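Local coordinates for protein aspartate aminotransferase (Giardia lamblia, PDB 3MEB) that probably catalyses, as a pyridoxal-phosphate-dependent homodimer, the reversible transfer of an amino group from L-aspartate to 2-oxoglutarate, giving oxaloacetate and L-glutamate, at residues His208-Asp218 and Phe240-Ala248. Sequence-based numbering, arbitrary orientation.
Sequences HACAHNPSGID and FDSAYQGFA. With SO4 (sulfate ion), chain C.
His208 and Asp241 pair as a parallel bridge where two neighbouring strands end, and Ala209 N donates to Asp241 O (3.0 Å, 166° at the hydrogen). Beyond this bond the backbones diverge into loops, bridged by one water molecule that donates to Cys210 O and accepts from Tyr244 N (2.9 Å). Mostly small side chains pack between them. Ala209 CB rests on Ser242 CB, and Ala209 CA lies near Phe240 CD1. Cys210 CB meets Ala248 CB at 3.7 Å; Cys210 SG, set between the backbone N and carbonyl carbon of Cys210, approaches Tyr244 O. Ala211 CB abuts Tyr244 CB (3.6 Å) and the adjoining CG. Both oxygens of Asp218 hold the backbone of Ala211 and His212 through their syn lone pairs, OD2 taking Ala211 N (2.8 Å) and OD1 His212 N. This holds the loop ahead of the cis peptide between Asn213 and Pro214. The Asn213 side chain, extended with CG anti to the backbone N (chi1 180°), brings ND2 to the edge of the Tyr244 ring, 3.6 Å from OH, amide and ring planes 63° apart. Asn213 ND2 donates to O1 of a sulfate (3.0 Å), probably from the crystallisation liquor, while OD1 accepts from Arg419, which also binds the sulfate. Asn213, Asp241 and Tyr244 all line the pyridoxal phosphate pocket, Asp241 OD2 being bonded to His158; the loops after adjacent parallel strands thus build the cofactor site, as expected in a fold-type I aminotransferase. Strands 204-208 and 237-242 are neighbours within the mixed central sheet; helix 257-264 packs on Ala209 and Phe240, and strand 392-394 touches Asn213 and Tyr244.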
ATOM      1  N   HIS A 208      17.396   8.057 -12.436  1.00  2.28           N
ATOM      2  CA  HIS A 208      16.143   8.023 -13.202  1.00  2.00           C
ATOM      3  C   HIS A 208      16.420   7.343 -14.539  1.00  2.52           C
ATOM      4  O   HIS A 208      17.377   7.688 -15.235  1.00  2.22           O
ATOM      5  CB  HIS A 208      15.635   9.440 -13.434  1.00  2.04           C
ATOM      6  CG  HIS A 208      15.358  10.201 -12.181  1.00  2.11           C
ATOM      7  ND1 HIS A 208      14.211  10.936 -11.997  1.00  2.00           N
ATOM      8  CD2 HIS A 208      16.119  10.413 -11.074  1.00  5.34           C
ATOM      9  CE1 HIS A 208      14.255  11.536 -10.820  1.00  5.32           C
ATOM     10  NE2 HIS A 208      15.413  11.251 -10.243  1.00  3.22           N
ATOM     11  N   ALA A 209      15.586   6.384 -14.918  1.00  3.22           N
ATOM     12  CA  ALA A 209      15.817   5.580 -16.123  1.00  3.94           C
ATOM     13  C   ALA A 209      15.734   6.425 -17.401  1.00  3.95           C
ATOM     14  O   ALA A 209      16.521   6.240 -18.351  1.00  4.25           O
ATOM     15  CB  ALA A 209      14.788   4.431 -16.173  1.00  4.15           C
ATOM     16  N   CYS A 210      14.784   7.358 -17.400  1.00  2.88           N
ATOM     17  CA  CYS A 210      14.560   8.308 -18.485  1.00  3.12           C
ATOM     18  C   CYS A 210      13.608   9.370 -17.972  1.00  3.27           C
ATOM     19  O   CYS A 210      12.986   9.153 -16.967  1.00  2.00           O
ATOM     20  CB  CYS A 210      13.959   7.629 -19.723  1.00  3.53           C
ATOM     21  SG  CYS A 210      12.318   6.902 -19.620  1.00  7.23           S
ATOM     22  N   ALA A 211      13.479  10.487 -18.682  1.00  3.66           N
ATOM     23  CA  ALA A 211      12.567  11.578 -18.289  1.00  2.66           C
ATOM     24  C   ALA A 211      12.817  12.007 -16.836  1.00  2.80           C
ATOM     25  O   ALA A 211      11.907  12.057 -16.033  1.00  2.00           O
ATOM     26  CB  ALA A 211      11.077  11.170 -18.543  1.00  2.08           C
ATOM     27  N   HIS A 212      14.071  12.316 -16.517  1.00  3.15           N
ATOM     28  CA  HIS A 212      14.439  12.799 -15.208  1.00  4.22           C
ATOM     29  C   HIS A 212      13.466  13.893 -14.733  1.00  4.96           C
ATOM     30  O   HIS A 212      13.108  14.814 -15.461  1.00  5.01           O
ATOM     31  CB  HIS A 212      15.852  13.336 -15.219  1.00  4.71           C
ATOM     32  CG  HIS A 212      16.298  13.924 -13.920  1.00  5.17           C
ATOM     33  ND1 HIS A 212      16.115  15.253 -13.610  1.00  6.21           N
ATOM     34  CD2 HIS A 212      16.936  13.367 -12.862  1.00  6.44           C
ATOM     35  CE1 HIS A 212      16.646  15.496 -12.422  1.00  7.34           C
ATOM     36  NE2 HIS A 212      17.139  14.366 -11.943  1.00  6.26           N
ATOM     37  N   ASN A 213      13.015  13.724 -13.502  1.00  4.53           N
ATOM     38  CA  ASN A 213      11.989  14.572 -12.879  1.00  4.76           C
ATOM     39  C   ASN A 213      12.702  15.256 -11.712  1.00  4.85           C
ATOM     40  O   ASN A 213      13.110  14.564 -10.796  1.00  5.40           O
ATOM     41  CB  ASN A 213      10.884  13.668 -12.406  1.00  4.62           C
ATOM     42  CG  ASN A 213       9.769  14.391 -11.741  1.00  4.70           C
ATOM     43  OD1 ASN A 213       9.831  15.593 -11.480  1.00  2.00           O
ATOM     44  ND2 ASN A 213       8.712  13.645 -11.453  1.00  3.77           N
ATOM     45  N   PRO A 214      12.825  16.600 -11.728  1.00  4.17           N
ATOM     46  CA  PRO A 214      12.007  17.551 -12.483  1.00  3.90           C
ATOM     47  C   PRO A 214      12.600  18.179 -13.746  1.00  3.25           C
ATOM     48  O   PRO A 214      11.875  18.908 -14.439  1.00  3.44           O
ATOM     49  CB  PRO A 214      11.784  18.641 -11.448  1.00  3.44           C
ATOM     50  CG  PRO A 214      13.158  18.731 -10.768  1.00  4.36           C
ATOM     51  CD  PRO A 214      13.667  17.302 -10.731  1.00  5.61           C
ATOM     52  N   SER A 215      13.869  17.884 -14.050  1.00  3.46           N
ATOM     53  CA  SER A 215      14.706  18.707 -14.982  1.00  3.84           C
ATOM     54  C   SER A 215      14.397  18.463 -16.441  1.00  3.45           C
ATOM     55  O   SER A 215      14.533  19.363 -17.264  1.00  3.50           O
ATOM     56  CB  SER A 215      16.197  18.471 -14.778  1.00  3.21           C
ATOM     57  OG  SER A 215      16.658  17.276 -15.391  1.00  4.01           O
ATOM     58  N   GLY A 216      14.032  17.229 -16.768  1.00  3.82           N
ATOM     59  CA  GLY A 216      13.706  16.872 -18.160  1.00  3.21           C
ATOM     60  C   GLY A 216      14.947  16.748 -19.015  1.00  2.86           C
ATOM     61  O   GLY A 216      14.859  16.753 -20.260  1.00  3.30           O
ATOM     62  N   ILE A 217      16.116  16.746 -18.355  1.00  2.59           N
ATOM     63  CA  ILE A 217      17.418  16.567 -19.028  1.00  2.00           C
ATOM     64  C   ILE A 217      17.913  15.188 -18.629  1.00  2.82           C
ATOM     65  O   ILE A 217      17.949  14.873 -17.442  1.00  2.30           O
ATOM     66  CB  ILE A 217      18.480  17.608 -18.539  1.00  2.00           C
ATOM     67  CG1 ILE A 217      17.948  19.057 -18.567  1.00  2.00           C
ATOM     68  CG2 ILE A 217      19.768  17.489 -19.347  1.00  2.00           C
ATOM     69  CD1 ILE A 217      17.217  19.429 -19.801  1.00  2.00           C
ATOM     70  N   ASP A 218      18.271  14.357 -19.618  1.00  3.55           N
ATOM     71  CA  ASP A 218      18.659  12.975 -19.382  1.00  3.17           C
ATOM     72  C   ASP A 218      20.119  12.782 -19.807  1.00  2.88           C
ATOM     73  O   ASP A 218      20.633  13.500 -20.668  1.00  2.00           O
ATOM     74  CB  ASP A 218      17.766  12.020 -20.236  1.00  3.55           C
ATOM     75  CG  ASP A 218      16.349  11.794 -19.670  1.00  4.79           C
ATOM     76  OD1 ASP A 218      15.998  12.254 -18.555  1.00  3.27           O
ATOM     77  OD2 ASP A 218      15.547  11.106 -20.393  1.00  4.46           O
ATOM     78  N   PHE A 240      17.429   2.122 -10.225  1.00  2.71           N
ATOM     79  CA  PHE A 240      16.678   2.846 -11.231  1.00  2.83           C
ATOM     80  C   PHE A 240      15.270   3.121 -10.738  1.00  3.61           C
ATOM     81  O   PHE A 240      14.566   2.191 -10.286  1.00  2.77           O
ATOM     82  CB  PHE A 240      16.640   2.043 -12.526  1.00  4.21           C
ATOM     83  CG  PHE A 240      17.921   2.084 -13.325  1.00  3.48           C
ATOM     84  CD1 PHE A 240      18.223   3.193 -14.133  1.00  6.21           C
ATOM     85  CD2 PHE A 240      18.801   1.027 -13.298  1.00  5.65           C
ATOM     86  CE1 PHE A 240      19.376   3.232 -14.902  1.00  4.12           C
ATOM     87  CE2 PHE A 240      19.973   1.054 -14.045  1.00  2.00           C
ATOM     88  CZ  PHE A 240      20.260   2.163 -14.856  1.00  6.20           C
ATOM     89  N   ASP A 241      14.868   4.397 -10.813  1.00  3.54           N
ATOM     90  CA  ASP A 241      13.470   4.806 -10.700  1.00  3.49           C
ATOM     91  C   ASP A 241      12.941   4.948 -12.111  1.00  4.26           C
ATOM     92  O   ASP A 241      13.446   5.759 -12.898  1.00  2.96           O
ATOM     93  CB  ASP A 241      13.356   6.135  -9.950  1.00  3.67           C
ATOM     94  CG  ASP A 241      11.916   6.586  -9.716  1.00  4.88           C
ATOM     95  OD1 ASP A 241      10.999   6.196 -10.489  1.00 10.35           O
ATOM     96  OD2 ASP A 241      11.698   7.405  -8.779  1.00  3.84           O
ATOM     97  N   SER A 242      11.926   4.158 -12.442  1.00  4.79           N
ATOM     98  CA  SER A 242      11.448   4.107 -13.806  1.00  6.83           C
ATOM     99  C   SER A 242       9.937   4.241 -13.865  1.00  7.41           C
ATOM    100  O   SER A 242       9.200   3.260 -13.736  1.00  8.47           O
ATOM    101  CB  SER A 242      11.854   2.804 -14.476  1.00  7.67           C
ATOM    102  OG  SER A 242      11.271   2.773 -15.764  1.00  8.26           O
ATOM    103  N   ALA A 243       9.485   5.469 -14.038  1.00  8.18           N
ATOM    104  CA  ALA A 243       8.077   5.774 -14.077  1.00  8.85           C
ATOM    105  C   ALA A 243       7.613   6.232 -15.446  1.00  9.66           C
ATOM    106  O   ALA A 243       6.402   6.279 -15.697  1.00 12.14           O
ATOM    107  CB  ALA A 243       7.768   6.810 -13.026  1.00  9.00           C
ATOM    108  N   TYR A 244       8.541   6.547 -16.346  1.00  9.00           N
ATOM    109  CA  TYR A 244       8.196   7.222 -17.608  1.00  8.55           C
ATOM    110  C   TYR A 244       8.558   6.481 -18.885  1.00  8.38           C
ATOM    111  O   TYR A 244       8.739   7.078 -19.945  1.00 10.05           O
ATOM    112  CB  TYR A 244       8.792   8.621 -17.594  1.00  7.43           C
ATOM    113  CG  TYR A 244       8.150   9.482 -16.543  1.00  8.09           C
ATOM    114  CD1 TYR A 244       6.848   9.943 -16.686  1.00 10.83           C
ATOM    115  CD2 TYR A 244       8.840   9.834 -15.403  1.00  9.83           C
ATOM    116  CE1 TYR A 244       6.259  10.734 -15.712  1.00 10.05           C
ATOM    117  CE2 TYR A 244       8.261  10.619 -14.430  1.00 11.04           C
ATOM    118  CZ  TYR A 244       6.985  11.065 -14.580  1.00 11.15           C
ATOM    119  OH  TYR A 244       6.481  11.854 -13.574  1.00  9.01           O
ATOM    120  N   GLN A 245       8.696   5.169 -18.772  1.00  9.02           N
ATOM    121  CA  GLN A 245       9.005   4.334 -19.915  1.00  8.67           C
ATOM    122  C   GLN A 245       7.845   4.477 -20.886  1.00  8.08           C
ATOM    123  O   GLN A 245       6.696   4.225 -20.512  1.00  7.77           O
ATOM    124  CB  GLN A 245       9.166   2.881 -19.460  1.00  9.09           C
ATOM    125  CG  GLN A 245       9.991   2.044 -20.382  1.00  8.61           C
ATOM    126  CD  GLN A 245       9.963   0.580 -20.055  1.00  6.72           C
ATOM    127  OE1 GLN A 245       9.469   0.162 -18.993  1.00  3.48           O
ATOM    128  NE2 GLN A 245      10.450  -0.232 -20.994  1.00  2.00           N
ATOM    129  N   GLY A 246       8.145   4.905 -22.113  1.00  8.78           N
ATOM    130  CA  GLY A 246       7.122   5.274 -23.107  1.00  8.61           C
ATOM    131  C   GLY A 246       6.999   6.787 -23.345  1.00  9.78           C
ATOM    132  O   GLY A 246       6.463   7.202 -24.386  1.00  8.58           O
ATOM    133  N   PHE A 247       7.453   7.625 -22.383  1.00 10.60           N
ATOM    134  CA  PHE A 247       7.328   9.090 -22.529  1.00 11.07           C
ATOM    135  C   PHE A 247       8.628   9.836 -22.907  1.00 12.08           C
ATOM    136  O   PHE A 247       8.602  11.058 -23.141  1.00 11.76           O
ATOM    137  CB  PHE A 247       6.810   9.709 -21.243  1.00 11.12           C
ATOM    138  CG  PHE A 247       5.355   9.487 -20.989  1.00 10.50           C
ATOM    139  CD1 PHE A 247       4.409  10.323 -21.546  1.00  8.12           C
ATOM    140  CD2 PHE A 247       4.936   8.465 -20.156  1.00 11.22           C
ATOM    141  CE1 PHE A 247       3.057  10.139 -21.271  1.00 10.84           C
ATOM    142  CE2 PHE A 247       3.588   8.274 -19.889  1.00 11.21           C
ATOM    143  CZ  PHE A 247       2.654   9.108 -20.437  1.00  9.14           C
ATOM    144  N   ALA A 248       9.754   9.138 -22.995  1.00 13.58           N
ATOM    145  CA  ALA A 248      11.023   9.824 -23.311  1.00 14.27           C
ATOM    146  C   ALA A 248      11.187   9.898 -24.819  1.00 15.99           C
ATOM    147  O   ALA A 248      10.892  10.925 -25.412  1.00 15.56           O
ATOM    148  CB  ALA A 248      12.196   9.141 -22.659  1.00 13.83           C
TER
HETATM  149  S   SO4 C 501       4.799  13.983  -9.949  1.00 16.77           S
HETATM  150  O1  SO4 C 501       6.236  14.334  -9.884  1.00 18.97           O
HETATM  151  O2  SO4 C 501       3.950  15.149 -10.151  1.00 15.32           O
HETATM  152  O3  SO4 C 501       4.625  13.017 -11.008  1.00 22.22           O
HETATM  153  O4  SO4 C 501       4.487  13.357  -8.684  1.00 23.68           O
HETATM  154  O   HOH W   1      11.434   6.359 -16.389  1.00  5.45           O